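Local coordinates for endoribonuclease YbeY (Aquifex aeolicus, PDB 1OZ9), which probably acts as a zinc-dependent, single-strand-specific endoribonuclease in 16S rRNA 3'-end maturation and late 70S ribosome quality control, at residues Asn9-Lys14 with Leu31-Leu36; Leu112-Ile117 with Tyr141-Leu146; Lys27-Ala32 with Val41-Tyr46. All coordinates share one frame; numbering follows the deposited sequence.

Overall arrangement
Contacts 1 and 3 work on the same element, helix 22-35, and lay it over two neighbouring parallel strands of the sheet: 10-15 in contact 1 and 41-48 in contact 3. Both are buried, and their centres lie only about 3 Å apart. Contact 2 joins helices 105-120 and 129-147, beyond helix 22-35, and is only partly buried; the first of these helices carries two of the predicted zinc ligands. No hydrogen bond crosses any of the three; contacts 2 and 3 are wholly apolar, while contact 1 adds the amide of Asn9. Leu36 and Ile117 touch, tying contact 1 to contact 2, and Ile117 also reaches Leu43 of contact 3.

Contact 1 (Asn9-Lys14 with Leu31-Leu36); sequences NRVLVK and LALSAL
Leu33 reaches from helix 22-35 towards the start of strand 10-15 and is met there by two side chains, Asn9 and Val11. Its chain is extended beyond CG (chi2 176°), which makes CD1 the far-reaching methyl. CD1 lies 3.7 Å from CG2 of Val11 and 3.9 Å from CB of Asn9, so a single methyl is shared between residues two places apart on the strand side. Val11 offers one branch only: CG2, the methyl anti to its carbonyl carbon, meets the leucine, the two side chains being inclined to each other.

Asn9 approaches closer to the helix backbone. Its CG stands beside the backbone N (chi1 -65°), and the amide crosses the base of the leucine at a slant, with ND2 3.6 Å from Leu33 CB. This is packing, not bonding. The polar ends are used elsewhere: OD1 takes a hydrogen bond from the backbone N of Val41, and ND2 gives one to the carbonyl O of Leu38. The amide thus spans the turn into the next strand, and the two bonds should fix its rotation.

Strand 10-15, helix 22-35 and strand 41-48 form a beta-alpha-beta unit with parallel strands, and this contact seats the last turn of the connecting helix against its first strand. Leu33 also touches Leu43 of the second strand, and Val11 packs on Glu30, one turn back along the helix.

Across the segments there is no hydrogen bond, and the hold is van der Waals packing. The implication is a division of labour within Asn9: its CB and the flank of its amide serve the apolar packing, while its oxygen and nitrogen tie the strand's start to backbone that follows the helix.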
ATOM      1  N   ASN A   9     -15.428  -5.770  -0.699  1.00 21.21           N
ATOM      2  CA  ASN A   9     -14.160  -6.186  -0.101  1.00 19.79           C
ATOM      3  C   ASN A   9     -14.098  -5.684   1.323  1.00 19.72           C
ATOM      4  O   ASN A   9     -14.868  -4.814   1.725  1.00 19.78           O
ATOM      5  CB  ASN A   9     -12.956  -5.646  -0.875  1.00 19.11           C
ATOM      6  CG  ASN A   9     -12.892  -6.223  -2.240  1.00 19.27           C
ATOM      7  OD1 ASN A   9     -12.842  -7.462  -2.414  1.00 16.80           O
ATOM      8  ND2 ASN A   9     -12.965  -5.359  -3.233  1.00 17.04           N
ATOM      9  N   ARG A  10     -13.197  -6.235   2.108  1.00 18.60           N
ATOM     10  CA  ARG A  10     -13.150  -5.804   3.507  1.00 18.61           C
ATOM     11  C   ARG A  10     -11.848  -5.112   3.688  1.00 18.20           C
ATOM     12  O   ARG A  10     -10.789  -5.757   3.636  1.00 17.47           O
ATOM     13  CB  ARG A  10     -13.215  -7.021   4.434  1.00 18.12           C
ATOM     14  CG  ARG A  10     -13.160  -6.628   5.931  1.00 16.41           C
ATOM     15  CD  ARG A  10     -13.547  -7.766   6.782  1.00 16.27           C
ATOM     16  NE  ARG A  10     -13.699  -7.564   8.217  1.00 12.60           N
ATOM     17  CZ  ARG A  10     -13.423  -8.560   9.070  1.00 17.22           C
ATOM     18  NH1 ARG A  10     -12.908  -9.695   8.591  1.00 15.20           N
ATOM     19  NH2 ARG A  10     -13.595  -8.421  10.365  1.00 15.15           N
ATOM     20  N   VAL A  11     -11.896  -3.788   3.797  1.00 17.81           N
ATOM     21  CA  VAL A  11     -10.681  -3.017   3.995  1.00 18.22           C
ATOM     22  C   VAL A  11     -10.604  -2.629   5.468  1.00 18.76           C
ATOM     23  O   VAL A  11     -11.540  -2.017   6.002  1.00 17.84           O
ATOM     24  CB  VAL A  11     -10.660  -1.784   3.071  1.00 18.73           C
ATOM     25  CG1 VAL A  11      -9.478  -0.889   3.388  1.00 19.93           C
ATOM     26  CG2 VAL A  11     -10.492  -2.274   1.613  1.00 21.72           C
ATOM     27  N   LEU A  12      -9.529  -3.033   6.134  1.00 18.36           N
ATOM     28  CA  LEU A  12      -9.326  -2.763   7.560  1.00 19.10           C
ATOM     29  C   LEU A  12      -8.209  -1.754   7.732  1.00 18.91           C
ATOM     30  O   LEU A  12      -7.041  -2.066   7.494  1.00 19.10           O
ATOM     31  CB  LEU A  12      -8.944  -4.052   8.284  1.00 18.87           C
ATOM     32  CG  LEU A  12     -10.045  -5.098   8.040  1.00 21.55           C
ATOM     33  CD1 LEU A  12      -9.688  -6.459   8.629  1.00 24.95           C
ATOM     34  CD2 LEU A  12     -11.318  -4.582   8.653  1.00 23.32           C
ATOM     35  N   VAL A  13      -8.540  -0.560   8.174  1.00 17.86           N
ATOM     36  CA  VAL A  13      -7.512   0.458   8.282  1.00 18.44           C
ATOM     37  C   VAL A  13      -7.176   0.672   9.737  1.00 19.21           C
ATOM     38  O   VAL A  13      -8.091   0.860  10.560  1.00 18.30           O
ATOM     39  CB  VAL A  13      -8.004   1.774   7.715  1.00 18.62           C
ATOM     40  CG1 VAL A  13      -6.941   2.887   7.939  1.00 19.66           C
ATOM     41  CG2 VAL A  13      -8.304   1.610   6.188  1.00 18.38           C
ATOM     42  N   LYS A  14      -5.892   0.661  10.059  1.00 18.96           N
ATOM     43  CA  LYS A  14      -5.466   0.923  11.445  1.00 21.23           C
ATOM     44  C   LYS A  14      -4.487   2.075  11.454  1.00 20.95           C
ATOM     45  O   LYS A  14      -3.509   2.047  10.701  1.00 19.71           O
ATOM     46  CB  LYS A  14      -4.811  -0.315  12.033  1.00 22.13           C
ATOM     47  CG  LYS A  14      -5.837  -1.391  12.364  1.00 28.71           C
ATOM     48  CD  LYS A  14      -5.220  -2.633  12.997  1.00 34.60           C
ATOM     49  CE  LYS A  14      -6.063  -3.083  14.191  1.00 37.95           C
ATOM     50  NZ  LYS A  14      -5.715  -4.473  14.603  1.00 41.52           N
ATOM     51  N   LEU A  31     -11.371   1.753  -3.645  1.00 15.33           N
ATOM     52  CA  LEU A  31     -11.394   2.098  -5.049  1.00 15.09           C
ATOM     53  C   LEU A  31     -10.297   1.348  -5.815  1.00 14.79           C
ATOM     54  O   LEU A  31     -10.505   0.957  -6.951  1.00 14.56           O
ATOM     55  CB  LEU A  31     -11.227   3.591  -5.275  1.00 14.96           C
ATOM     56  CG  LEU A  31     -12.433   4.440  -4.880  1.00 16.28           C
ATOM     57  CD1 LEU A  31     -12.043   5.923  -4.939  1.00 16.92           C
ATOM     58  CD2 LEU A  31     -13.696   4.122  -5.728  1.00 18.96           C
ATOM     59  N   ALA A  32      -9.126   1.217  -5.213  1.00 14.92           N
ATOM     60  CA  ALA A  32      -8.020   0.479  -5.861  1.00 16.37           C
ATOM     61  C   ALA A  32      -8.400  -1.002  -6.060  1.00 17.21           C
ATOM     62  O   ALA A  32      -8.194  -1.561  -7.143  1.00 17.29           O
ATOM     63  CB  ALA A  32      -6.749   0.569  -5.011  1.00 16.30           C
ATOM     64  N   LEU A  33      -8.956  -1.623  -5.019  1.00 16.84           N
ATOM     65  CA  LEU A  33      -9.373  -3.019  -5.125  1.00 17.21           C
ATOM     66  C   LEU A  33     -10.422  -3.187  -6.201  1.00 17.40           C
ATOM     67  O   LEU A  33     -10.357  -4.145  -6.994  1.00 17.11           O
ATOM     68  CB  LEU A  33      -9.840  -3.594  -3.768  1.00 17.10           C
ATOM     69  CG  LEU A  33      -8.753  -3.750  -2.697  1.00 18.78           C
ATOM     70  CD1 LEU A  33      -9.354  -4.237  -1.350  1.00 21.60           C
ATOM     71  CD2 LEU A  33      -7.543  -4.668  -3.092  1.00 19.34           C
ATOM     72  N   SER A  34     -11.365  -2.245  -6.273  1.00 16.87           N
ATOM     73  CA  SER A  34     -12.383  -2.272  -7.310  1.00 17.32           C
ATOM     74  C   SER A  34     -11.808  -2.047  -8.713  1.00 16.77           C
ATOM     75  O   SER A  34     -12.250  -2.675  -9.675  1.00 15.91           O
ATOM     76  CB  SER A  34     -13.528  -1.276  -6.996  1.00 17.78           C
ATOM     77  OG  SER A  34     -14.441  -1.191  -8.082  1.00 23.12           O
ATOM     78  N   ALA A  35     -10.823  -1.169  -8.850  1.00 15.93           N
ATOM     79  CA  ALA A  35     -10.243  -0.920 -10.174  1.00 15.17           C
ATOM     80  C   ALA A  35      -9.498  -2.175 -10.597  1.00 15.31           C
ATOM     81  O   ALA A  35      -9.377  -2.480 -11.785  1.00 14.84           O
ATOM     82  CB  ALA A  35      -9.291   0.252 -10.121  1.00 15.85           C
ATOM     83  N   LEU A  36      -9.043  -2.933  -9.608  1.00 15.23           N
ATOM     84  CA  LEU A  36      -8.333  -4.164  -9.895  1.00 16.72           C
ATOM     85  C   LEU A  36      -9.278  -5.373 -10.140  1.00 17.35           C
ATOM     86  O   LEU A  36      -8.818  -6.478 -10.405  1.00 16.79           O
ATOM     87  CB  LEU A  36      -7.325  -4.446  -8.794  1.00 16.46           C
ATOM     88  CG  LEU A  36      -6.117  -3.519  -8.787  1.00 17.65           C
ATOM     89  CD1 LEU A  36      -5.438  -3.480  -7.402  1.00 20.67           C
ATOM     90  CD2 LEU A  36      -5.100  -3.936  -9.829  1.00 21.00           C
TER

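Contact 2 (Leu112-Ile117 with Tyr141-Leu146); sequences LIVHGI and YVLSKL
Val114 pushes its two methyls against Val142, Leu143 and Leu146 of the facing helix, whose segment runs at 142° to its own with the axes 10.3 Å apart. Its CG1, the branch anti to the backbone N, lies 3.7 Å from CG1 of Val142, the two valines sliding past each other in opposite directions. The other branch, CG2, also lies near Val142 CG1 but chiefly meets the leucines: CD2 of Leu146 is 3.9 Å from it and CD2 of Leu143 4.1 Å. These two leucines present CD2 differently. In Leu146, chi2 of 58° makes CD2 the extended methyl, reaching outward to the valine; in Leu143, chi2 of 166° extends CD1 instead, and CD2 meets Val114 from its folded-back position.

Helix 105-120 carries the HxxxH part of the predicted zinc site of this metalloproteinase-type fold. His115 points away from the packed face and bonds through ND1 to Glu139 of helix 129-147, a polar link between the same two helices. Were Val114 cut back to an alanine, a gap would probably open between the helices, leaving CD2 of Leu143 and of Leu146 without their partner.

On the second helix, Ser144 turns OG back to donate to Tyr141 O at 2.6 Å, approaching from the same face of the carbonyl plane as Lys145 N.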
ATOM      1  N   LEU A 112       1.230   5.554  -2.136  1.00 17.37           N
ATOM      2  CA  LEU A 112       1.876   4.472  -1.435  1.00 16.79           C
ATOM      3  C   LEU A 112       0.902   3.318  -1.215  1.00 17.67           C
ATOM      4  O   LEU A 112       1.310   2.159  -1.214  1.00 16.54           O
ATOM      5  CB  LEU A 112       2.448   4.950  -0.089  1.00 17.28           C
ATOM      6  CG  LEU A 112       3.710   5.820  -0.238  1.00 17.34           C
ATOM      7  CD1 LEU A 112       4.080   6.472   1.075  1.00 18.52           C
ATOM      8  CD2 LEU A 112       4.937   5.021  -0.784  1.00 17.54           C
ATOM      9  N   ILE A 113      -0.376   3.627  -0.998  1.00 16.54           N
ATOM     10  CA  ILE A 113      -1.376   2.554  -0.871  1.00 17.13           C
ATOM     11  C   ILE A 113      -1.448   1.753  -2.151  1.00 17.51           C
ATOM     12  O   ILE A 113      -1.447   0.524  -2.134  1.00 17.92           O
ATOM     13  CB  ILE A 113      -2.749   3.158  -0.584  1.00 16.57           C
ATOM     14  CG1 ILE A 113      -2.788   3.621   0.866  1.00 16.54           C
ATOM     15  CG2 ILE A 113      -3.881   2.124  -0.822  1.00 18.49           C
ATOM     16  CD1 ILE A 113      -3.958   4.570   1.170  1.00 17.55           C
ATOM     17  N   VAL A 114      -1.503   2.450  -3.278  1.00 17.38           N
ATOM     18  CA  VAL A 114      -1.549   1.766  -4.585  1.00 16.66           C
ATOM     19  C   VAL A 114      -0.280   0.971  -4.785  1.00 17.16           C
ATOM     20  O   VAL A 114      -0.324  -0.208  -5.182  1.00 17.11           O
ATOM     21  CB  VAL A 114      -1.763   2.793  -5.719  1.00 16.10           C
ATOM     22  CG1 VAL A 114      -1.719   2.139  -7.125  1.00 15.06           C
ATOM     23  CG2 VAL A 114      -3.126   3.486  -5.490  1.00 16.91           C
ATOM     24  N   HIS A 115       0.856   1.589  -4.486  1.00 16.25           N
ATOM     25  CA  HIS A 115       2.128   0.893  -4.671  1.00 17.34           C
ATOM     26  C   HIS A 115       2.122  -0.398  -3.832  1.00 16.59           C
ATOM     27  O   HIS A 115       2.504  -1.472  -4.313  1.00 16.45           O
ATOM     28  CB  HIS A 115       3.273   1.811  -4.256  1.00 17.58           C
ATOM     29  CG  HIS A 115       4.629   1.293  -4.616  1.00 19.66           C
ATOM     30  ND1 HIS A 115       5.216   1.532  -5.843  1.00 18.10           N
ATOM     31  CD2 HIS A 115       5.520   0.563  -3.903  1.00 19.94           C
ATOM     32  CE1 HIS A 115       6.419   0.982  -5.865  1.00 21.83           C
ATOM     33  NE2 HIS A 115       6.621   0.376  -4.707  1.00 21.88           N
ATOM     34  N   GLY A 116       1.674  -0.295  -2.583  1.00 15.83           N
ATOM     35  CA  GLY A 116       1.647  -1.457  -1.695  1.00 15.92           C
ATOM     36  C   GLY A 116       0.718  -2.573  -2.177  1.00 16.86           C
ATOM     37  O   GLY A 116       1.045  -3.765  -2.097  1.00 15.10           O
ATOM     38  N   ILE A 117      -0.448  -2.181  -2.692  1.00 16.98           N
ATOM     39  CA  ILE A 117      -1.424  -3.161  -3.152  1.00 17.83           C
ATOM     40  C   ILE A 117      -0.864  -3.912  -4.338  1.00 17.23           C
ATOM     41  O   ILE A 117      -1.011  -5.135  -4.421  1.00 18.95           O
ATOM     42  CB  ILE A 117      -2.754  -2.500  -3.506  1.00 18.07           C
ATOM     43  CG1 ILE A 117      -3.416  -2.030  -2.213  1.00 18.06           C
ATOM     44  CG2 ILE A 117      -3.708  -3.499  -4.243  1.00 18.68           C
ATOM     45  CD1 ILE A 117      -4.660  -1.218  -2.424  1.00 16.98           C
ATOM     46  N   TYR A 141      -2.348   2.419 -14.187  1.00 19.27           N
ATOM     47  CA  TYR A 141      -3.779   2.177 -14.412  1.00 19.94           C
ATOM     48  C   TYR A 141      -4.617   2.459 -13.158  1.00 19.69           C
ATOM     49  O   TYR A 141      -5.639   3.134 -13.234  1.00 19.66           O
ATOM     50  CB  TYR A 141      -4.013   0.744 -14.887  1.00 20.38           C
ATOM     51  CG  TYR A 141      -5.479   0.351 -15.066  1.00 21.82           C
ATOM     52  CD1 TYR A 141      -6.161   0.673 -16.233  1.00 22.19           C
ATOM     53  CD2 TYR A 141      -6.170  -0.336 -14.069  1.00 22.61           C
ATOM     54  CE1 TYR A 141      -7.485   0.318 -16.414  1.00 24.61           C
ATOM     55  CE2 TYR A 141      -7.511  -0.709 -14.249  1.00 24.54           C
ATOM     56  CZ  TYR A 141      -8.156  -0.374 -15.420  1.00 25.19           C
ATOM     57  OH  TYR A 141      -9.483  -0.718 -15.630  1.00 28.57           O
ATOM     58  N   VAL A 142      -4.202   1.940 -12.009  1.00 19.44           N
ATOM     59  CA  VAL A 142      -4.988   2.115 -10.788  1.00 20.63           C
ATOM     60  C   VAL A 142      -5.023   3.598 -10.403  1.00 21.54           C
ATOM     61  O   VAL A 142      -6.086   4.149 -10.080  1.00 21.52           O
ATOM     62  CB  VAL A 142      -4.439   1.259  -9.649  1.00 19.99           C
ATOM     63  CG1 VAL A 142      -5.134   1.606  -8.342  1.00 19.52           C
ATOM     64  CG2 VAL A 142      -4.620  -0.235  -9.998  1.00 19.95           C
ATOM     65  N   LEU A 143      -3.865   4.248 -10.478  1.00 21.99           N
ATOM     66  CA  LEU A 143      -3.797   5.677 -10.187  1.00 23.83           C
ATOM     67  C   LEU A 143      -4.756   6.451 -11.092  1.00 24.34           C
ATOM     68  O   LEU A 143      -5.458   7.348 -10.630  1.00 24.48           O
ATOM     69  CB  LEU A 143      -2.371   6.207 -10.353  1.00 23.72           C
ATOM     70  CG  LEU A 143      -1.382   5.753  -9.266  1.00 26.07           C
ATOM     71  CD1 LEU A 143       0.080   6.038  -9.704  1.00 26.93           C
ATOM     72  CD2 LEU A 143      -1.699   6.422  -7.947  1.00 26.42           C
ATOM     73  N   SER A 144      -4.799   6.099 -12.376  1.00 24.56           N
ATOM     74  CA  SER A 144      -5.688   6.790 -13.291  1.00 25.64           C
ATOM     75  C   SER A 144      -7.157   6.612 -12.872  1.00 26.03           C
ATOM     76  O   SER A 144      -7.989   7.504 -13.069  1.00 24.91           O
ATOM     77  CB  SER A 144      -5.464   6.326 -14.733  1.00 25.65           C
ATOM     78  OG  SER A 144      -6.036   5.052 -14.951  1.00 28.01           O
ATOM     79  N   LYS A 145      -7.467   5.463 -12.282  1.00 26.09           N
ATOM     80  CA  LYS A 145      -8.831   5.187 -11.853  1.00 26.99           C
ATOM     81  C   LYS A 145      -9.197   5.939 -10.576  1.00 27.59           C
ATOM     82  O   LYS A 145     -10.385   6.182 -10.310  1.00 27.97           O
ATOM     83  CB  LYS A 145      -9.033   3.682 -11.643  1.00 26.65           C
ATOM     84  CG  LYS A 145      -9.016   2.874 -12.920  1.00 27.32           C
ATOM     85  CD  LYS A 145     -10.353   2.957 -13.656  1.00 29.82           C
ATOM     86  CE  LYS A 145     -10.148   2.791 -15.140  1.00 32.09           C
ATOM     87  NZ  LYS A 145     -11.433   2.836 -15.923  1.00 34.13           N
ATOM     88  N   LEU A 146      -8.189   6.278  -9.777  1.00 27.90           N
ATOM     89  CA  LEU A 146      -8.400   7.035  -8.548  1.00 28.73           C
ATOM     90  C   LEU A 146      -8.338   8.549  -8.820  1.00 30.76           C
ATOM     91  O   LEU A 146      -8.759   9.357  -7.994  1.00 30.64           O
ATOM     92  CB  LEU A 146      -7.385   6.627  -7.473  1.00 28.38           C
ATOM     93  CG  LEU A 146      -7.745   5.442  -6.550  1.00 26.98           C
ATOM     94  CD1 LEU A 146      -8.019   4.187  -7.324  1.00 25.36           C
ATOM     95  CD2 LEU A 146      -6.646   5.215  -5.535  1.00 25.81           C
TER

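Contact 3 (Lys27-Ala32 with Val41-Tyr46); sequences KWAELA and VELSVY
Glu42 OE2 is held by the hydroxyl of Tyr81 through a hydrogen bond and, more weakly, by a long ion pair with Arg10 NH1. Its side chain belongs to the sheet face turned from helix 22-35; Leu43, the next residue, and Val45, two further along, point to the helix side.

There the partner is Ala29, which has only CB to offer. CD2 of Leu43 comes to 4.0 Å from Ala29 CB. The leucine gets there by an outstretched chain: CG lies anti to its backbone N (chi1 169°), and chi2 of 64° makes CD2 the branch that continues away from the strand. Val45 adds a looser touch through CG2, 4.4 Å from Ala29 CB. Within the strand, Leu43 CD2 and Val45 CG2 are 4.1 Å apart, so the alanine methyl meets two methyls that are themselves in contact.

No hydrogen bond crosses between the segments. The nearest CA pair, Ala29 CA and Val45 CA, is 8.2 Å apart, and the gap is bridged by the apolar side chains of Ala29, Leu43 and Val45.

Val11 of strand 10-15 also touches Ala29, so the helix straddles both parallel strands of its beta-alpha-beta unit. Next to it, Ile117 and Leu120 of helix 105-120 pack on Leu43, placing this leucine under two helices, while strand 81-90 flanks strand 41-48 on the side away from strand 10-15.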
ATOM      1  N   LYS A  27     -11.442   4.557   1.562  1.00 18.52           N
ATOM      2  CA  LYS A  27     -11.978   4.803   0.224  1.00 19.24           C
ATOM      3  C   LYS A  27     -10.934   4.566  -0.898  1.00 19.43           C
ATOM      4  O   LYS A  27     -11.251   3.866  -1.870  1.00 18.64           O
ATOM      5  CB  LYS A  27     -12.663   6.181   0.109  1.00 19.64           C
ATOM      6  CG  LYS A  27     -12.831   6.731  -1.347  1.00 23.68           C
ATOM      7  CD  LYS A  27     -13.475   8.130  -1.386  1.00 29.85           C
ATOM      8  CE  LYS A  27     -13.012   8.999  -2.596  1.00 33.52           C
ATOM      9  NZ  LYS A  27     -14.067   9.251  -3.654  1.00 32.52           N
ATOM     10  N   TRP A  28      -9.722   5.121  -0.772  1.00 17.96           N
ATOM     11  CA  TRP A  28      -8.667   4.893  -1.771  1.00 17.82           C
ATOM     12  C   TRP A  28      -8.405   3.397  -1.924  1.00 18.39           C
ATOM     13  O   TRP A  28      -8.309   2.882  -3.038  1.00 18.06           O
ATOM     14  CB  TRP A  28      -7.347   5.563  -1.370  1.00 17.27           C
ATOM     15  CG  TRP A  28      -7.422   7.049  -1.452  1.00 16.72           C
ATOM     16  CD1 TRP A  28      -8.162   7.783  -2.313  1.00 18.17           C
ATOM     17  CD2 TRP A  28      -6.736   7.970  -0.627  1.00 16.71           C
ATOM     18  NE1 TRP A  28      -7.954   9.129  -2.104  1.00 17.82           N
ATOM     19  CE2 TRP A  28      -7.102   9.269  -1.046  1.00 17.77           C
ATOM     20  CE3 TRP A  28      -5.842   7.837   0.433  1.00 17.18           C
ATOM     21  CZ2 TRP A  28      -6.611  10.420  -0.439  1.00 18.93           C
ATOM     22  CZ3 TRP A  28      -5.346   8.990   1.023  1.00 18.96           C
ATOM     23  CH2 TRP A  28      -5.737  10.254   0.589  1.00 18.04           C
ATOM     24  N   ALA A  29      -8.287   2.713  -0.791  1.00 17.87           N
ATOM     25  CA  ALA A  29      -8.034   1.278  -0.815  1.00 18.74           C
ATOM     26  C   ALA A  29      -9.192   0.518  -1.486  1.00 19.17           C
ATOM     27  O   ALA A  29      -8.938  -0.372  -2.326  1.00 18.65           O
ATOM     28  CB  ALA A  29      -7.761   0.751   0.579  1.00 18.40           C
ATOM     29  N   GLU A  30     -10.435   0.860  -1.138  1.00 18.05           N
ATOM     30  CA  GLU A  30     -11.595   0.211  -1.761  1.00 19.26           C
ATOM     31  C   GLU A  30     -11.668   0.511  -3.263  1.00 18.17           C
ATOM     32  O   GLU A  30     -11.956  -0.401  -4.076  1.00 18.43           O
ATOM     33  CB  GLU A  30     -12.910   0.610  -1.066  1.00 20.87           C
ATOM     34  CG  GLU A  30     -12.998   0.092   0.375  1.00 26.10           C
ATOM     35  CD  GLU A  30     -14.277   0.515   1.069  1.00 34.30           C
ATOM     36  OE1 GLU A  30     -14.843   1.561   0.674  1.00 33.88           O
ATOM     37  OE2 GLU A  30     -14.726  -0.202   1.995  1.00 37.15           O
ATOM     38  N   LEU A  31     -11.371   1.753  -3.645  1.00 15.33           N
ATOM     39  CA  LEU A  31     -11.394   2.098  -5.049  1.00 15.09           C
ATOM     40  C   LEU A  31     -10.297   1.348  -5.815  1.00 14.79           C
ATOM     41  O   LEU A  31     -10.505   0.957  -6.951  1.00 14.56           O
ATOM     42  CB  LEU A  31     -11.227   3.591  -5.275  1.00 14.96           C
ATOM     43  CG  LEU A  31     -12.433   4.440  -4.880  1.00 16.28           C
ATOM     44  CD1 LEU A  31     -12.043   5.923  -4.939  1.00 16.92           C
ATOM     45  CD2 LEU A  31     -13.696   4.122  -5.728  1.00 18.96           C
ATOM     46  N   ALA A  32      -9.126   1.217  -5.213  1.00 14.92           N
ATOM     47  CA  ALA A  32      -8.020   0.479  -5.861  1.00 16.37           C
ATOM     48  C   ALA A  32      -8.400  -1.002  -6.060  1.00 17.21           C
ATOM     49  O   ALA A  32      -8.194  -1.561  -7.143  1.00 17.29           O
ATOM     50  CB  ALA A  32      -6.749   0.569  -5.011  1.00 16.30           C
ATOM     51  N   VAL A  41     -12.187  -9.992  -0.949  1.00 17.09           N
ATOM     52  CA  VAL A  41     -10.884 -10.146  -0.371  1.00 17.34           C
ATOM     53  C   VAL A  41     -10.762  -9.222   0.816  1.00 16.95           C
ATOM     54  O   VAL A  41     -11.538  -8.269   0.960  1.00 17.16           O
ATOM     55  CB  VAL A  41      -9.734  -9.836  -1.378  1.00 17.34           C
ATOM     56  CG1 VAL A  41      -9.855 -10.748  -2.627  1.00 17.44           C
ATOM     57  CG2 VAL A  41      -9.765  -8.367  -1.765  1.00 18.21           C
ATOM     58  N   GLU A  42      -9.798  -9.513   1.673  1.00 16.54           N
ATOM     59  CA  GLU A  42      -9.525  -8.682   2.844  1.00 17.43           C
ATOM     60  C   GLU A  42      -8.174  -8.010   2.691  1.00 17.92           C
ATOM     61  O   GLU A  42      -7.206  -8.642   2.262  1.00 19.02           O
ATOM     62  CB  GLU A  42      -9.565  -9.522   4.128  1.00 16.83           C
ATOM     63  CG  GLU A  42      -9.247  -8.724   5.410  1.00 16.76           C
ATOM     64  CD  GLU A  42      -9.174  -9.651   6.609  1.00 19.71           C
ATOM     65  OE1 GLU A  42      -8.089  -9.760   7.230  1.00 17.47           O
ATOM     66  OE2 GLU A  42     -10.201 -10.311   6.899  1.00 17.89           O
ATOM     67  N   LEU A  43      -8.103  -6.726   3.011  1.00 18.03           N
ATOM     68  CA  LEU A  43      -6.850  -5.989   2.902  1.00 18.98           C
ATOM     69  C   LEU A  43      -6.718  -5.171   4.164  1.00 19.22           C
ATOM     70  O   LEU A  43      -7.679  -4.494   4.537  1.00 20.04           O
ATOM     71  CB  LEU A  43      -6.945  -5.000   1.746  1.00 18.54           C
ATOM     72  CG  LEU A  43      -5.831  -3.966   1.643  1.00 20.28           C
ATOM     73  CD1 LEU A  43      -4.491  -4.679   1.375  1.00 21.36           C
ATOM     74  CD2 LEU A  43      -6.146  -2.960   0.524  1.00 21.34           C
ATOM     75  N   SER A  44      -5.555  -5.223   4.814  1.00 18.52           N
ATOM     76  CA  SER A  44      -5.320  -4.371   5.969  1.00 18.72           C
ATOM     77  C   SER A  44      -4.334  -3.266   5.589  1.00 18.73           C
ATOM     78  O   SER A  44      -3.352  -3.524   4.879  1.00 17.70           O
ATOM     79  CB  SER A  44      -4.816  -5.183   7.163  1.00 20.04           C
ATOM     80  OG  SER A  44      -5.849  -6.070   7.606  1.00 19.73           O
ATOM     81  N   VAL A  45      -4.627  -2.038   6.023  1.00 18.07           N
ATOM     82  CA  VAL A  45      -3.720  -0.923   5.774  1.00 18.78           C
ATOM     83  C   VAL A  45      -3.313  -0.327   7.121  1.00 18.73           C
ATOM     84  O   VAL A  45      -4.192   0.015   7.945  1.00 18.81           O
ATOM     85  CB  VAL A  45      -4.359   0.138   4.885  1.00 19.02           C
ATOM     86  CG1 VAL A  45      -3.354   1.282   4.625  1.00 19.95           C
ATOM     87  CG2 VAL A  45      -4.835  -0.498   3.546  1.00 21.35           C
ATOM     88  N   TYR A  46      -2.010  -0.220   7.388  1.00 17.26           N
ATOM     89  CA  TYR A  46      -1.565   0.331   8.677  1.00 18.93           C
ATOM     90  C   TYR A  46      -0.765   1.594   8.411  1.00 18.78           C
ATOM     91  O   TYR A  46       0.156   1.566   7.594  1.00 17.73           O
ATOM     92  CB  TYR A  46      -0.691  -0.693   9.400  1.00 18.84           C
ATOM     93  CG  TYR A  46      -0.251  -0.357  10.826  1.00 23.87           C
ATOM     94  CD1 TYR A  46      -1.025   0.430  11.671  1.00 24.97           C
ATOM     95  CD2 TYR A  46       0.946  -0.875  11.333  1.00 25.68           C
ATOM     96  CE1 TYR A  46      -0.617   0.701  12.970  1.00 25.45           C
ATOM     97  CE2 TYR A  46       1.362  -0.615  12.615  1.00 26.47           C
ATOM     98  CZ  TYR A  46       0.588   0.166  13.441  1.00 27.19           C
ATOM     99  OH  TYR A  46       1.039   0.402  14.726  1.00 25.72           O
TER